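Local structure of nicotinate-nucleotide diphosphorylase (Carboxylating) (Streptococcus pyogenes GA06023, 5HUO) at residues L190-A202 and A214-E227. The protein probably catalyses the conversion of quinolinate and phosphoribosyl diphosphate to nicotinate mononucleotide, carbon dioxide and diphosphate, a step of NAD(+) biosynthesis. Residues are numbered along the deposited sequence; the frame is centred on the assembly and turned at random.
Sequences LSDAIMLKDNHIA and ARAYAPFVKMVEVE
A beta-alpha-beta unit of the C-terminal domain brings Ile194, Met195 and Leu196 alongside Val224, Glu225 and Val226 as neighbouring parallel strands, their short axes 21° apart. Four backbone hydrogen bonds join them: Ile194 N to Met223 O (2.9 Å), Glu225 N to Ile194 O, Leu196 N to Glu225 O, and Glu227 N to Leu196 O (2.8 Å). Where the pairing begins, a water bridges Asp192 O and Met223 N. Strand 194-196 is an outer strand, within the chain, of the parallel sheet that forms the open alpha/beta barrel of this family, and strand 244-248 lies on the other side of 224-228. On the face carrying Ile194, Leu196, Val224 and Val226, the end of helix 207-217, the second helix of the crossover, packs down: Ala214 CB rests 3.9 Å from Ile194 CD1. Leu196 turns CD1 to CG2 of Val226 (4.0 Å), while Ile201, from helix 198-204 just after the first strand, crosses Val226 at about a right angle and sets its CD1 3.9 Å from Val226 CG1. The other face is more polar. Met195 and Glu225 run side by side; with CG anti to the backbone N (chi1 -165°) and a bend at chi3, the methionine lays CE 3.6 Å from Glu225 OE1. Beyond it, Lys197 bends at its last torsion and brings NZ to Glu227 OE2 (3.1 Å) from above the carboxylate plane, forming a salt bridge. A sulfate, probably from the crystallisation liquor, lies close to Met195 and forms a long, weak ion pair with Lys197 NZ.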
# COMPACT_ATOMS: atom_id res chain seq x y z
N LEU A 190 7.06 -21.94 0.29
CA LEU A 190 6.64 -23.02 -0.66
C LEU A 190 7.28 -22.88 -2.04
O LEU A 190 7.32 -23.83 -2.76
CB LEU A 190 5.12 -23.07 -0.83
CG LEU A 190 4.37 -23.51 0.42
CD1 LEU A 190 2.88 -23.34 0.26
CD2 LEU A 190 4.70 -24.96 0.76
N SER A 191 7.81 -21.70 -2.32
CA SER A 191 8.50 -21.40 -3.57
C SER A 191 9.99 -21.69 -3.56
O SER A 191 10.60 -21.81 -4.55
CB SER A 191 8.29 -19.92 -3.92
OG SER A 191 6.92 -19.62 -4.12
N ASP A 192 10.58 -21.78 -2.40
CA ASP A 192 12.05 -21.95 -2.20
C ASP A 192 12.59 -23.28 -2.63
O ASP A 192 13.70 -23.39 -3.10
CB ASP A 192 12.36 -21.89 -0.69
CG ASP A 192 12.88 -20.60 -0.28
OD1 ASP A 192 13.19 -19.73 -1.15
OD2 ASP A 192 13.05 -20.44 0.95
N ALA A 193 11.84 -24.30 -2.31
CA ALA A 193 12.34 -25.65 -2.42
C ALA A 193 11.18 -26.57 -2.43
O ALA A 193 10.10 -26.22 -2.01
CB ALA A 193 13.26 -26.01 -1.23
N ILE A 194 11.43 -27.79 -2.83
CA ILE A 194 10.34 -28.75 -2.97
C ILE A 194 10.37 -29.68 -1.78
O ILE A 194 11.43 -30.19 -1.42
CB ILE A 194 10.47 -29.52 -4.28
CG1 ILE A 194 10.08 -28.57 -5.41
CG2 ILE A 194 9.61 -30.79 -4.24
CD1 ILE A 194 10.03 -29.22 -6.77
N MET A 195 9.20 -29.88 -1.19
CA MET A 195 9.08 -30.90 -0.18
C MET A 195 7.85 -31.75 -0.44
O MET A 195 6.73 -31.29 -0.41
CB MET A 195 9.07 -30.33 1.23
CG MET A 195 9.31 -31.45 2.27
SD MET A 195 9.28 -30.90 3.98
CE MET A 195 10.48 -29.55 3.94
N LEU A 196 8.12 -33.02 -0.67
CA LEU A 196 7.09 -34.01 -0.99
C LEU A 196 6.79 -34.69 0.32
O LEU A 196 7.59 -35.44 0.86
CB LEU A 196 7.57 -35.03 -2.01
CG LEU A 196 7.95 -34.38 -3.34
CD1 LEU A 196 8.78 -35.36 -4.16
CD2 LEU A 196 6.75 -33.90 -4.13
N LYS A 197 5.60 -34.39 0.79
CA LYS A 197 5.08 -34.86 2.07
C LYS A 197 4.27 -36.18 1.93
O LYS A 197 4.17 -36.76 0.85
CB LYS A 197 4.26 -33.73 2.73
CG LYS A 197 4.90 -32.34 2.61
CD LYS A 197 4.15 -31.32 3.45
CE LYS A 197 4.97 -30.03 3.68
NZ LYS A 197 5.89 -30.09 4.85
N ASP A 198 3.78 -36.67 3.05
CA ASP A 198 2.88 -37.87 3.13
C ASP A 198 1.91 -38.13 1.91
O ASP A 198 1.97 -39.17 1.22
CB ASP A 198 2.10 -37.78 4.47
CG ASP A 198 1.47 -36.33 4.78
OD1 ASP A 198 1.62 -35.34 4.03
OD2 ASP A 198 0.81 -36.21 5.83
N ASN A 199 1.04 -37.16 1.66
CA ASN A 199 0.02 -37.26 0.59
C ASN A 199 0.52 -37.22 -0.85
O ASN A 199 -0.03 -37.86 -1.72
CB ASN A 199 -1.12 -36.23 0.81
CG ASN A 199 -0.62 -34.85 1.19
OD1 ASN A 199 0.58 -34.58 1.22
ND2 ASN A 199 -1.54 -33.97 1.52
N HIS A 200 1.56 -36.43 -1.09
CA HIS A 200 2.18 -36.28 -2.42
C HIS A 200 2.63 -37.63 -2.97
O HIS A 200 2.39 -37.96 -4.13
CB HIS A 200 3.38 -35.31 -2.35
CG HIS A 200 3.03 -33.88 -2.00
ND1 HIS A 200 3.13 -33.38 -0.73
CD2 HIS A 200 2.62 -32.84 -2.77
CE1 HIS A 200 2.79 -32.10 -0.72
NE2 HIS A 200 2.46 -31.74 -1.95
N ILE A 201 3.27 -38.43 -2.14
CA ILE A 201 3.68 -39.80 -2.59
C ILE A 201 2.50 -40.69 -3.01
O ILE A 201 2.56 -41.43 -4.00
CB ILE A 201 4.48 -40.54 -1.52
CG1 ILE A 201 5.80 -39.84 -1.31
CG2 ILE A 201 4.71 -41.98 -1.95
CD1 ILE A 201 6.18 -39.76 0.14
N ALA A 202 1.45 -40.63 -2.20
CA ALA A 202 0.23 -41.41 -2.42
C ALA A 202 -0.46 -41.05 -3.74
O ALA A 202 -0.94 -41.91 -4.46
CB ALA A 202 -0.73 -41.22 -1.26
N ALA A 214 8.52 -33.94 -9.66
CA ALA A 214 9.12 -32.75 -9.06
C ALA A 214 10.29 -32.24 -9.90
O ALA A 214 10.35 -31.09 -10.28
CB ALA A 214 9.59 -33.04 -7.65
N ARG A 215 11.20 -33.15 -10.21
CA ARG A 215 12.38 -32.81 -10.99
C ARG A 215 12.00 -32.31 -12.35
O ARG A 215 12.54 -31.36 -12.86
CB ARG A 215 13.29 -34.01 -11.14
CG ARG A 215 13.77 -34.60 -9.83
CD ARG A 215 15.01 -33.93 -9.36
NE ARG A 215 15.75 -34.77 -8.42
CZ ARG A 215 16.47 -34.28 -7.41
NH1 ARG A 215 16.54 -32.97 -7.17
NH2 ARG A 215 17.12 -35.11 -6.61
N ALA A 216 11.07 -32.98 -12.97
CA ALA A 216 10.60 -32.57 -14.32
C ALA A 216 9.94 -31.19 -14.33
O ALA A 216 9.91 -30.51 -15.35
CB ALA A 216 9.63 -33.62 -14.86
N TYR A 217 9.36 -30.83 -13.21
CA TYR A 217 8.50 -29.65 -13.11
C TYR A 217 9.30 -28.40 -12.82
O TYR A 217 8.97 -27.31 -13.25
CB TYR A 217 7.41 -29.85 -12.01
CG TYR A 217 6.42 -28.70 -11.97
CD1 TYR A 217 5.45 -28.58 -12.96
CD2 TYR A 217 6.52 -27.69 -11.02
CE1 TYR A 217 4.59 -27.51 -13.01
CE2 TYR A 217 5.65 -26.62 -11.07
CZ TYR A 217 4.68 -26.54 -12.07
OH TYR A 217 3.78 -25.50 -12.14
N ALA A 218 10.33 -28.59 -12.01
CA ALA A 218 11.23 -27.51 -11.60
C ALA A 218 12.70 -27.95 -11.67
O ALA A 218 13.35 -28.19 -10.63
CB ALA A 218 10.89 -27.11 -10.19
N PRO A 219 13.24 -28.09 -12.89
CA PRO A 219 14.55 -28.76 -13.03
C PRO A 219 15.69 -27.95 -12.49
O PRO A 219 15.68 -26.73 -12.58
CB PRO A 219 14.74 -28.92 -14.52
CG PRO A 219 13.42 -28.60 -15.13
CD PRO A 219 12.59 -27.84 -14.17
N PHE A 220 16.61 -28.66 -11.83
CA PHE A 220 17.98 -28.16 -11.52
C PHE A 220 18.10 -27.14 -10.38
O PHE A 220 19.04 -27.26 -9.61
CB PHE A 220 18.68 -27.57 -12.79
CG PHE A 220 18.57 -28.44 -13.98
CD1 PHE A 220 18.59 -29.85 -13.87
CD2 PHE A 220 18.46 -27.88 -15.22
CE1 PHE A 220 18.45 -30.68 -14.97
CE2 PHE A 220 18.34 -28.70 -16.35
CZ PHE A 220 18.34 -30.10 -16.22
N VAL A 221 17.20 -26.15 -10.34
CA VAL A 221 17.36 -24.98 -9.47
C VAL A 221 16.58 -25.06 -8.17
O VAL A 221 16.74 -24.18 -7.32
CB VAL A 221 16.98 -23.67 -10.16
CG1 VAL A 221 17.82 -23.45 -11.40
CG2 VAL A 221 15.52 -23.66 -10.51
N LYS A 222 15.87 -26.15 -7.96
CA LYS A 222 15.21 -26.44 -6.67
C LYS A 222 15.71 -27.74 -6.01
O LYS A 222 15.69 -28.79 -6.64
CB LYS A 222 13.69 -26.63 -6.86
CG LYS A 222 12.94 -25.45 -7.47
CD LYS A 222 12.69 -24.39 -6.46
CE LYS A 222 11.92 -23.26 -7.09
NZ LYS A 222 12.71 -22.02 -7.11
N MET A 223 16.11 -27.65 -4.74
CA MET A 223 16.35 -28.85 -3.92
C MET A 223 15.05 -29.58 -3.71
O MET A 223 13.96 -28.99 -3.72
CB MET A 223 16.89 -28.52 -2.56
CG MET A 223 18.30 -27.96 -2.62
SD MET A 223 19.58 -29.09 -3.31
CE MET A 223 21.13 -28.37 -2.67
N VAL A 224 15.15 -30.90 -3.61
CA VAL A 224 13.98 -31.74 -3.43
C VAL A 224 14.18 -32.55 -2.20
O VAL A 224 15.20 -33.24 -2.03
CB VAL A 224 13.73 -32.68 -4.62
CG1 VAL A 224 12.63 -33.69 -4.31
CG2 VAL A 224 13.30 -31.88 -5.83
N GLU A 225 13.16 -32.51 -1.38
CA GLU A 225 13.11 -33.27 -0.13
C GLU A 225 11.85 -34.13 -0.11
O GLU A 225 10.84 -33.78 -0.68
CB GLU A 225 13.13 -32.33 1.09
CG GLU A 225 13.12 -33.04 2.42
CD GLU A 225 13.39 -32.14 3.63
OE1 GLU A 225 13.71 -30.96 3.47
OE2 GLU A 225 13.28 -32.62 4.77
N VAL A 226 11.94 -35.28 0.57
CA VAL A 226 10.80 -36.18 0.76
C VAL A 226 10.65 -36.57 2.20
O VAL A 226 11.62 -37.02 2.81
CB VAL A 226 10.97 -37.50 0.02
CG1 VAL A 226 9.79 -38.41 0.32
CG2 VAL A 226 11.05 -37.29 -1.46
N GLU A 227 9.42 -36.47 2.69
CA GLU A 227 9.05 -37.00 4.03
C GLU A 227 8.66 -38.45 3.94
O GLU A 227 7.80 -38.82 3.17
CB GLU A 227 7.87 -36.26 4.66
CG GLU A 227 8.02 -34.74 4.80
CD GLU A 227 6.81 -34.08 5.47
OE1 GLU A 227 5.75 -34.79 5.65
OE2 GLU A 227 6.94 -32.87 5.83
O HOH W 1 16.03 -25.24 -3.50